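Local coordinates for subtilisin-like protein (Prochloron didemni, PDB 4H6V), which is the subtilisin-like protease domain of PatA, an enzyme of patellamide maturation, and probably acts as a serine-type endopeptidase, at residues A154-C159 against L184-W189; S191-Q196 against R271-R276; L87-F92 against E109-A114. One frame throughout, in Å; residues are numbered along the deposited sequence.

Overall arrangement
Contacts 1 and 2 are neighbours, their centres about 12 Å apart, and they touch through Tyr193 OH, which lies 2.8 Å from Ala154 O in a probable hydrogen bond. A salt bridge adds to this, with Asp185 OD1 3.3 Å from Arg271 NH1. Contact 3 lies toward the other end of the seven-stranded parallel sheet, on the opposite side of the chain's centre, about 27 Å from contact 1 and about 28 Å from contact 2 between centres. The predicted charge-relay residues relate to two of them: the side chain of Asn156 in contact 1 is about 6 Å from that of Ser221, and the side chain of Val89 in contact 3 is about 8 Å from that of Asp26. Contact 2 is remote from these sites.

Contact 1. Residues A154-C159 against L184-W189; sequences AGNNGC and LDFSNW
The buried amide of Asn188 reaches into the curve of residues 154-159 and serves it from both ends. Its ND2 donates to Ala154 O at 3.1 Å with an N-H...O angle of 146°, approaching out of line with the carbonyl and tilted from its plane. OD1 turns to the later residues and accepts weak bonds from Asn157 N at 3.0 Å and Cys159 N at 3.4 Å, the second nearly straight but long. Asparagine suits the place because one short side chain offers a donor and an acceptor to a backbone that has both. With chi1 at -71°, CG is anti to the carbonyl carbon, placing the amide where ND2 faces Ala154 O and OD1 faces Asn157 N.

Main-chain bonds flank it: Asn188 N to Gly155 O at 3.0 Å, and Trp189 N to Cys159 O at 3.0 Å. The carbonyl carbon of Cys159 lies over one face of the Trp189 indole, with Cys159 C 3.4 Å above the ring plane near its rim. Phe186, inside the type I turn of 184-187, accepts a weak bond at its O from Gly158 N. Asn156 and Phe186 run side by side, Asn156 OD1 3.5 Å from Phe186 CE1, with amide and ring planes 84° apart, while Leu184 CB covers part of a ring face.

Further out, Thr220 OG1 bonds both Asn156 OD1 and Gly155 N, fixing the Asn156 side chain and the backbone of the residue before it. Gly155 has a positive phi, which a residue without a side chain adopts easily. Ser187 OG holds Ala176 N, tying the turn to strand 172-177. The Ala-Gly-Asn sequence following a central strand, close to Ser221, is that of the subtilase loop whose asparagine helps form the oxyanion hole, and Asn156 probably takes that place here.

Contact 2. Residues S191-Q196 against R271-R276; sequences STYEQQ and RCLAGR
Residues Cys272 to Gly275 form a type II' beta turn whose corner lies against the short helix 191-196, bringing Leu273 CA to 4.1 Å from Glu194 CA. In this subtilase α/β fold the helix leads directly into strand 197-201, the edge of the parallel sheet, and the turn continues beside that strand: Ala274 and Gly275 share backbone hydrogen bonds with Gly197 and Leu199. The turn is also tied back by the disulfide from Cys272 to Cys261.

Leu273 occupies the first corner with a phi of 60°, unusual for a residue with a side chain. Its CB sits 3.5 Å from Tyr193 O. From there CG runs beside the backbone N, anti to the carbonyl carbon, and carries CD2 to 3.8 Å from Tyr193 CB, so the branched apolar side chain packs against the first carbon of the tyrosine. The Tyr193 side chain itself leads away to touch Ala173 and Leu162, and its OH is hydrogen-bonded to Ala154 O and His163 N. Alanine suits position 274, where the contact is close: Ala274 CA lies 3.4 Å and Ala274 CB 3.5 Å from Glu194 O.

Contact 3. Residues L87-F92 against E109-A114; sequences LIVPIF and ERAVNA
Arg110 reaches from the helix toward the end of the strand, beginning beside Val89. Its CB is 4.5 Å from Val89 CG1, a loose apolar approach. CG stands anti to the carbonyl carbon, and the chain runs on extended through CD until it bends at chi3, 82°, which swings NE and the guanidinium toward Pro90. There Arg110 NH1 comes obliquely to 4.0 Å from Pro90 CD, the two side chains crossing at about a right angle. NH1 also donates to a water that lies in the guanidinium plane, at its edge, 2.9 Å away; this water in turn donates to Pro90 O at 2.6 Å. NH2 goes to Pro45 O, so a long, flexible residue with several N-H groups serves Pro45 O directly and Pro90 O through the water, while its side chain also touches Leu44 and Leu47.

Strand 87-90 and helix 109-113 run nearly antiparallel, 155° between their directions and 9.3 Å apart at closest axis approach. They are consecutive pieces of a beta-alpha-beta crossover: strand 85-90 passes through helix 101-113 to strand 118-121, stepping past strand 21-26 in the parallel sheet.

Two alanines of the helical segment, Ala111 and Ala114, meet the larger side chains of Val89 and Leu87. Val89 CG2 touches Ala111 CB at 4.2 Å, and Ala111 also rests on Ala23 of strand 21-26 and Ile119 of strand 118-121. Just past the last helical residue, Ala114 meets Leu87, whose CD1 lies 4.0 Å from Ala114 CB and 3.7 Å from Ala114 O, a carbonyl hydrogen-bonded to Arg21 NH1.

Contact 1. Residues A154-C159 against L184-W189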
loop_
_atom_site.group_PDB
_atom_site.type_symbol
_atom_site.label_atom_id
_atom_site.label_comp_id
_atom_site.label_asym_id
_atom_site.label_seq_id
_atom_site.Cartn_x
_atom_site.Cartn_y
_atom_site.Cartn_z
ATOM N N ALA A 154 -4.012 -4.015 6.271
ATOM C CA ALA A 154 -5.117 -4.702 6.970
ATOM C C ALA A 154 -5.032 -4.613 8.509
ATOM O O ALA A 154 -6.063 -4.664 9.186
ATOM C CB ALA A 154 -5.206 -6.144 6.535
ATOM N N GLY A 155 -3.826 -4.465 9.061
ATOM C CA GLY A 155 -3.655 -4.453 10.529
ATOM C C GLY A 155 -3.159 -5.791 11.054
ATOM O O GLY A 155 -3.335 -6.830 10.402
ATOM N N ASN A 156 -2.536 -5.765 12.237
ATOM C CA ASN A 156 -1.799 -6.917 12.770
ATOM C C ASN A 156 -2.377 -7.441 14.088
ATOM O O ASN A 156 -1.633 -7.937 14.936
ATOM C CB ASN A 156 -0.308 -6.575 12.989
ATOM C CG ASN A 156 0.344 -5.914 11.774
ATOM O OD1 ASN A 156 0.071 -6.266 10.628
ATOM N ND2 ASN A 156 1.222 -4.946 12.037
ATOM N N ASN A 157 -3.696 -7.342 14.247
ATOM C CA ASN A 157 -4.348 -7.733 15.504
ATOM C C ASN A 157 -4.678 -9.221 15.593
ATOM O O ASN A 157 -5.087 -9.713 16.657
ATOM C CB ASN A 157 -5.589 -6.883 15.735
ATOM C CG ASN A 157 -5.292 -5.405 15.681
ATOM O OD1 ASN A 157 -4.638 -4.852 16.567
ATOM N ND2 ASN A 157 -5.753 -4.759 14.633
ATOM N N GLY A 158 -4.495 -9.928 14.482
ATOM C CA GLY A 158 -4.657 -11.381 14.425
ATOM C C GLY A 158 -6.069 -11.876 14.645
ATOM O O GLY A 158 -6.264 -12.962 15.189
ATOM N N CYS A 159 -7.055 -11.086 14.223
ATOM C CA CYS A 159 -8.457 -11.398 14.505
ATOM C C CYS A 159 -9.406 -11.108 13.344
ATOM O O CYS A 159 -9.007 -10.541 12.324
ATOM C CB CYS A 159 -8.926 -10.671 15.780
ATOM S SG CYS A 159 -8.585 -8.893 15.849
ATOM N N LEU A 184 -0.161 -15.006 7.474
ATOM C CA LEU A 184 0.478 -14.881 8.779
ATOM C C LEU A 184 -0.599 -14.723 9.858
ATOM O O LEU A 184 -1.590 -14.024 9.665
ATOM C CB LEU A 184 1.483 -13.723 8.784
ATOM C CG LEU A 184 2.761 -14.033 7.988
ATOM C CD1 LEU A 184 3.471 -12.770 7.515
ATOM C CD2 LEU A 184 3.717 -14.902 8.804
ATOM N N ASP A 185 -0.401 -15.397 10.989
ATOM C CA ASP A 185 -1.389 -15.420 12.073
ATOM C C ASP A 185 -1.824 -14.021 12.530
ATOM O O ASP A 185 -2.986 -13.813 12.880
ATOM C CB ASP A 185 -0.841 -16.240 13.257
ATOM C CG ASP A 185 -1.894 -16.546 14.322
ATOM O OD1 ASP A 185 -3.109 -16.553 14.018
ATOM O OD2 ASP A 185 -1.493 -16.804 15.484
ATOM N N PHE A 186 -0.909 -13.054 12.490
ATOM C CA PHE A 186 -1.218 -11.712 12.981
ATOM C C PHE A 186 -2.088 -10.877 12.035
ATOM O O PHE A 186 -2.642 -9.871 12.454
ATOM C CB PHE A 186 0.068 -10.933 13.337
ATOM C CG PHE A 186 0.979 -10.662 12.156
ATOM C CD1 PHE A 186 0.653 -9.684 11.206
ATOM C CD2 PHE A 186 2.179 -11.353 12.015
ATOM C CE1 PHE A 186 1.490 -9.425 10.114
ATOM C CE2 PHE A 186 3.033 -11.096 10.926
ATOM C CZ PHE A 186 2.682 -10.124 9.976
ATOM N N SER A 187 -2.196 -11.289 10.772
ATOM C CA SER A 187 -2.850 -10.461 9.749
ATOM C C SER A 187 -4.374 -10.517 9.913
ATOM O O SER A 187 -4.947 -11.605 9.969
ATOM C CB SER A 187 -2.407 -10.908 8.346
ATOM O OG SER A 187 -2.773 -9.959 7.357
ATOM N N ASN A 188 -5.006 -9.351 10.031
ATOM C CA ASN A 188 -6.468 -9.260 10.236
ATOM C C ASN A 188 -7.289 -9.817 9.087
ATOM O O ASN A 188 -6.947 -9.634 7.912
ATOM C CB ASN A 188 -6.905 -7.816 10.503
ATOM C CG ASN A 188 -6.480 -7.306 11.867
ATOM O OD1 ASN A 188 -6.196 -8.082 12.794
ATOM N ND2 ASN A 188 -6.414 -5.986 11.995
ATOM N N TRP A 189 -8.405 -10.461 9.428
ATOM C CA TRP A 189 -9.217 -11.148 8.428
ATOM C C TRP A 189 -10.716 -10.822 8.494
ATOM O O TRP A 189 -11.546 -11.670 8.160
ATOM C CB TRP A 189 -8.967 -12.664 8.481
ATOM C CG TRP A 189 -8.849 -13.249 9.884
ATOM C CD1 TRP A 189 -7.762 -13.186 10.718
ATOM C CD2 TRP A 189 -9.844 -14.000 10.583
ATOM N NE1 TRP A 189 -8.024 -13.846 11.894
ATOM C CE2 TRP A 189 -9.296 -14.355 11.839
ATOM C CE3 TRP A 189 -11.146 -14.411 10.271
ATOM C CZ2 TRP A 189 -10.007 -15.100 12.785
ATOM C CZ3 TRP A 189 -11.858 -15.151 11.217
ATOM C CH2 TRP A 189 -11.282 -15.487 12.457
HETATM O O HOH W 1 -5.017 -15.292 15.129
#

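Contact 2. Residues S191-Q196 against R271-R276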
loop_
_atom_site.group_PDB
_atom_site.type_symbol
_atom_site.label_atom_id
_atom_site.label_comp_id
_atom_site.label_asym_id
_atom_site.label_seq_id
_atom_site.Cartn_x
_atom_site.Cartn_y
_atom_site.Cartn_z
ATOM N N SER A 191 -14.508 -9.439 7.675
ATOM C CA SER A 191 -15.298 -9.863 6.511
ATOM C C SER A 191 -15.184 -8.984 5.251
ATOM O O SER A 191 -15.174 -9.500 4.143
ATOM C CB SER A 191 -16.771 -10.043 6.902
ATOM O OG SER A 191 -17.327 -8.811 7.304
ATOM N N THR A 192 -15.102 -7.668 5.422
ATOM C CA THR A 192 -14.954 -6.743 4.285
ATOM C C THR A 192 -13.704 -7.048 3.442
ATOM O O THR A 192 -13.701 -6.853 2.222
ATOM C CB THR A 192 -14.942 -5.278 4.770
ATOM O OG1 THR A 192 -16.100 -5.041 5.580
ATOM C CG2 THR A 192 -14.951 -4.295 3.601
ATOM N N TYR A 193 -12.652 -7.531 4.103
ATOM C CA TYR A 193 -11.419 -7.955 3.422
ATOM C C TYR A 193 -11.588 -9.166 2.492
ATOM O O TYR A 193 -10.801 -9.356 1.559
ATOM C CB TYR A 193 -10.308 -8.275 4.441
ATOM C CG TYR A 193 -9.852 -7.148 5.344
ATOM C CD1 TYR A 193 -10.063 -5.807 5.012
ATOM C CD2 TYR A 193 -9.158 -7.433 6.524
ATOM C CE1 TYR A 193 -9.620 -4.779 5.843
ATOM C CE2 TYR A 193 -8.704 -6.411 7.366
ATOM C CZ TYR A 193 -8.939 -5.091 7.021
ATOM O OH TYR A 193 -8.502 -4.080 7.840
ATOM N N GLU A 194 -12.587 -10.007 2.752
ATOM C CA GLU A 194 -12.862 -11.133 1.866
ATOM C C GLU A 194 -13.183 -10.619 0.456
ATOM O O GLU A 194 -12.897 -11.282 -0.539
ATOM C CB GLU A 194 -14.015 -11.982 2.418
ATOM C CG GLU A 194 -14.374 -13.171 1.560
ATOM C CD GLU A 194 -15.204 -14.201 2.295
ATOM O OE1 GLU A 194 -15.836 -13.859 3.321
ATOM O OE2 GLU A 194 -15.210 -15.363 1.844
ATOM N N GLN A 195 -13.748 -9.417 0.409
ATOM C CA GLN A 195 -14.179 -8.733 -0.809
ATOM C C GLN A 195 -13.080 -7.869 -1.446
ATOM O O GLN A 195 -12.876 -7.913 -2.669
ATOM C CB GLN A 195 -15.362 -7.826 -0.442
ATOM C CG GLN A 195 -16.391 -7.575 -1.520
ATOM C CD GLN A 195 -17.667 -6.943 -0.957
ATOM O OE1 GLN A 195 -18.039 -7.188 0.196
ATOM N NE2 GLN A 195 -18.344 -6.141 -1.773
ATOM N N GLN A 196 -12.392 -7.074 -0.621
ATOM C CA GLN A 196 -11.469 -6.048 -1.123
ATOM C C GLN A 196 -10.036 -6.157 -0.594
ATOM O O GLN A 196 -9.236 -5.239 -0.790
ATOM C CB GLN A 196 -12.011 -4.633 -0.843
ATOM C CG GLN A 196 -12.163 -4.278 0.634
ATOM C CD GLN A 196 -12.858 -2.946 0.844
ATOM O OE1 GLN A 196 -14.027 -2.785 0.505
ATOM N NE2 GLN A 196 -12.145 -1.987 1.414
ATOM N N ARG A 271 -8.976 -16.440 6.159
ATOM C CA ARG A 271 -7.662 -15.823 6.307
ATOM C C ARG A 271 -6.980 -15.586 4.962
ATOM O O ARG A 271 -5.986 -14.864 4.889
ATOM C CB ARG A 271 -6.762 -16.666 7.217
ATOM C CG ARG A 271 -7.040 -16.495 8.703
ATOM C CD ARG A 271 -6.179 -17.441 9.537
ATOM N NE ARG A 271 -6.591 -17.450 10.943
ATOM C CZ ARG A 271 -6.122 -16.620 11.872
ATOM N NH1 ARG A 271 -5.211 -15.703 11.562
ATOM N NH2 ARG A 271 -6.564 -16.708 13.119
ATOM N N CYS A 272 -7.518 -16.187 3.902
ATOM C CA CYS A 272 -6.997 -15.969 2.560
ATOM C C CYS A 272 -7.477 -14.649 1.943
ATOM O O CYS A 272 -6.908 -14.188 0.956
ATOM C CB CYS A 272 -7.347 -17.140 1.644
ATOM S SG CYS A 272 -6.236 -17.306 0.242
ATOM N N LEU A 273 -8.509 -14.045 2.535
ATOM C CA LEU A 273 -9.117 -12.808 2.021
ATOM C C LEU A 273 -9.652 -13.041 0.594
ATOM O O LEU A 273 -10.182 -14.116 0.303
ATOM C CB LEU A 273 -8.129 -11.624 2.094
ATOM C CG LEU A 273 -7.276 -11.403 3.358
ATOM C CD1 LEU A 273 -6.455 -10.135 3.205
ATOM C CD2 LEU A 273 -8.084 -11.346 4.668
ATOM N N ALA A 274 -9.522 -12.061 -0.294
ATOM C CA ALA A 274 -9.842 -12.302 -1.710
ATOM C C ALA A 274 -8.846 -13.249 -2.396
ATOM O O ALA A 274 -9.110 -13.735 -3.502
ATOM C CB ALA A 274 -9.964 -10.992 -2.475
ATOM N N GLY A 275 -7.710 -13.506 -1.744
ATOM C CA GLY A 275 -6.681 -14.389 -2.291
ATOM C C GLY A 275 -5.281 -13.802 -2.230
ATOM O O GLY A 275 -5.076 -12.724 -1.677
ATOM N N ARG A 276 -4.326 -14.517 -2.812
ATOM C CA ARG A 276 -2.909 -14.134 -2.753
ATOM C C ARG A 276 -2.482 -13.327 -3.970
ATOM O O ARG A 276 -2.808 -13.686 -5.106
ATOM C CB ARG A 276 -2.031 -15.381 -2.648
ATOM C CG ARG A 276 -2.334 -16.234 -1.437
ATOM C CD ARG A 276 -1.495 -17.496 -1.406
ATOM N NE ARG A 276 -1.945 -18.513 -2.358
ATOM C CZ ARG A 276 -1.189 -19.031 -3.326
ATOM N NH1 ARG A 276 0.064 -18.633 -3.490
ATOM N NH2 ARG A 276 -1.686 -19.959 -4.133
#

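Contact 3. Residues L87-F92 against E109-A114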
loop_
_atom_site.group_PDB
_atom_site.type_symbol
_atom_site.label_atom_id
_atom_site.label_comp_id
_atom_site.label_asym_id
_atom_site.label_seq_id
_atom_site.Cartn_x
_atom_site.Cartn_y
_atom_site.Cartn_z
ATOM N N LEU A 87 5.598 10.679 -4.224
ATOM C CA LEU A 87 5.148 11.859 -3.497
ATOM C C LEU A 87 5.157 11.512 -2.018
ATOM O O LEU A 87 4.379 10.670 -1.572
ATOM C CB LEU A 87 3.730 12.245 -3.933
ATOM C CG LEU A 87 3.517 12.572 -5.412
ATOM C CD1 LEU A 87 2.023 12.634 -5.755
ATOM C CD2 LEU A 87 4.224 13.877 -5.779
ATOM N N ILE A 88 6.058 12.135 -1.271
ATOM C CA ILE A 88 6.163 11.876 0.152
ATOM C C ILE A 88 5.254 12.884 0.839
ATOM O O ILE A 88 5.501 14.090 0.771
ATOM C CB ILE A 88 7.630 11.982 0.654
ATOM C CG1 ILE A 88 8.551 11.025 -0.130
ATOM C CG2 ILE A 88 7.722 11.760 2.176
ATOM C CD1 ILE A 88 8.080 9.577 -0.220
ATOM N N VAL A 89 4.192 12.380 1.462
ATOM C CA VAL A 89 3.183 13.235 2.095
ATOM C C VAL A 89 3.181 13.008 3.612
ATOM O O VAL A 89 2.798 11.930 4.079
ATOM C CB VAL A 89 1.769 12.974 1.517
ATOM C CG1 VAL A 89 0.737 13.926 2.149
ATOM C CG2 VAL A 89 1.770 13.091 -0.014
ATOM N N PRO A 90 3.611 14.021 4.385
ATOM C CA PRO A 90 3.591 13.872 5.840
ATOM C C PRO A 90 2.157 13.943 6.353
ATOM O O PRO A 90 1.380 14.796 5.909
ATOM C CB PRO A 90 4.406 15.073 6.344
ATOM C CG PRO A 90 4.467 16.056 5.187
ATOM C CD PRO A 90 3.864 15.411 3.958
ATOM N N ILE A 91 1.804 13.027 7.248
ATOM C CA ILE A 91 0.475 13.027 7.861
ATOM C C ILE A 91 0.525 13.661 9.262
ATOM O O ILE A 91 -0.458 13.642 10.008
ATOM C CB ILE A 91 -0.130 11.594 7.893
ATOM C CG1 ILE A 91 -0.244 11.037 6.475
ATOM C CG2 ILE A 91 -1.516 11.593 8.504
ATOM C CD1 ILE A 91 -1.031 11.925 5.531
ATOM N N PHE A 92 1.676 14.244 9.591
ATOM C CA PHE A 92 1.931 14.809 10.914
ATOM C C PHE A 92 2.388 16.257 10.835
ATOM O O PHE A 92 2.832 16.721 9.786
ATOM C CB PHE A 92 3.018 13.996 11.628
ATOM C CG PHE A 92 4.353 14.029 10.933
ATOM C CD1 PHE A 92 4.613 13.188 9.853
ATOM C CD2 PHE A 92 5.348 14.906 11.353
ATOM C CE1 PHE A 92 5.845 13.223 9.208
ATOM C CE2 PHE A 92 6.584 14.946 10.713
ATOM C CZ PHE A 92 6.830 14.100 9.638
ATOM N N GLU A 109 -6.142 14.197 0.618
ATOM C CA GLU A 109 -6.529 15.322 -0.232
ATOM C C GLU A 109 -5.329 15.960 -0.918
ATOM O O GLU A 109 -5.357 16.186 -2.129
ATOM C CB GLU A 109 -7.280 16.375 0.586
ATOM C CG GLU A 109 -8.590 15.870 1.156
ATOM C CD GLU A 109 -9.408 16.959 1.842
ATOM O OE1 GLU A 109 -8.844 17.744 2.637
ATOM O OE2 GLU A 109 -10.626 17.015 1.579
ATOM N N ARG A 110 -4.290 16.246 -0.136
ATOM C CA ARG A 110 -3.036 16.785 -0.656
ATOM C C ARG A 110 -2.430 15.892 -1.741
ATOM O O ARG A 110 -1.986 16.387 -2.776
ATOM C CB ARG A 110 -2.032 16.997 0.473
ATOM C CG ARG A 110 -2.380 18.150 1.409
ATOM C CD ARG A 110 -1.337 18.282 2.490
ATOM N NE ARG A 110 -0.168 19.026 2.035
ATOM C CZ ARG A 110 0.997 19.066 2.669
ATOM N NH1 ARG A 110 1.184 18.376 3.790
ATOM N NH2 ARG A 110 1.986 19.790 2.173
ATOM N N ALA A 111 -2.423 14.583 -1.502
ATOM C CA ALA A 111 -1.916 13.620 -2.488
ATOM C C ALA A 111 -2.737 13.602 -3.778
ATOM O O ALA A 111 -2.172 13.592 -4.867
ATOM C CB ALA A 111 -1.845 12.225 -1.883
ATOM N N VAL A 112 -4.065 13.599 -3.654
ATOM C CA VAL A 112 -4.949 13.653 -4.823
ATOM C C VAL A 112 -4.640 14.900 -5.657
ATOM O O VAL A 112 -4.455 14.815 -6.879
ATOM C CB VAL A 112 -6.472 13.616 -4.433
ATOM C CG1 VAL A 112 -7.359 13.887 -5.653
ATOM C CG2 VAL A 112 -6.848 12.282 -3.810
ATOM N N ASN A 113 -4.572 16.046 -4.981
ATOM C CA ASN A 113 -4.287 17.330 -5.625
ATOM C C ASN A 113 -2.876 17.430 -6.225
ATOM O O ASN A 113 -2.639 18.227 -7.135
ATOM C CB ASN A 113 -4.554 18.479 -4.649
ATOM C CG ASN A 113 -6.046 18.645 -4.323
ATOM O OD1 ASN A 113 -6.919 18.312 -5.132
ATOM N ND2 ASN A 113 -6.335 19.180 -3.139
ATOM N N ALA A 114 -1.955 16.613 -5.721
ATOM C CA ALA A 114 -0.592 16.553 -6.261
ATOM C C ALA A 114 -0.458 15.559 -7.429
ATOM O O ALA A 114 0.648 15.335 -7.930
ATOM C CB ALA A 114 0.408 16.228 -5.148
HETATM O O HOH W 2 -0.525 16.489 5.221
#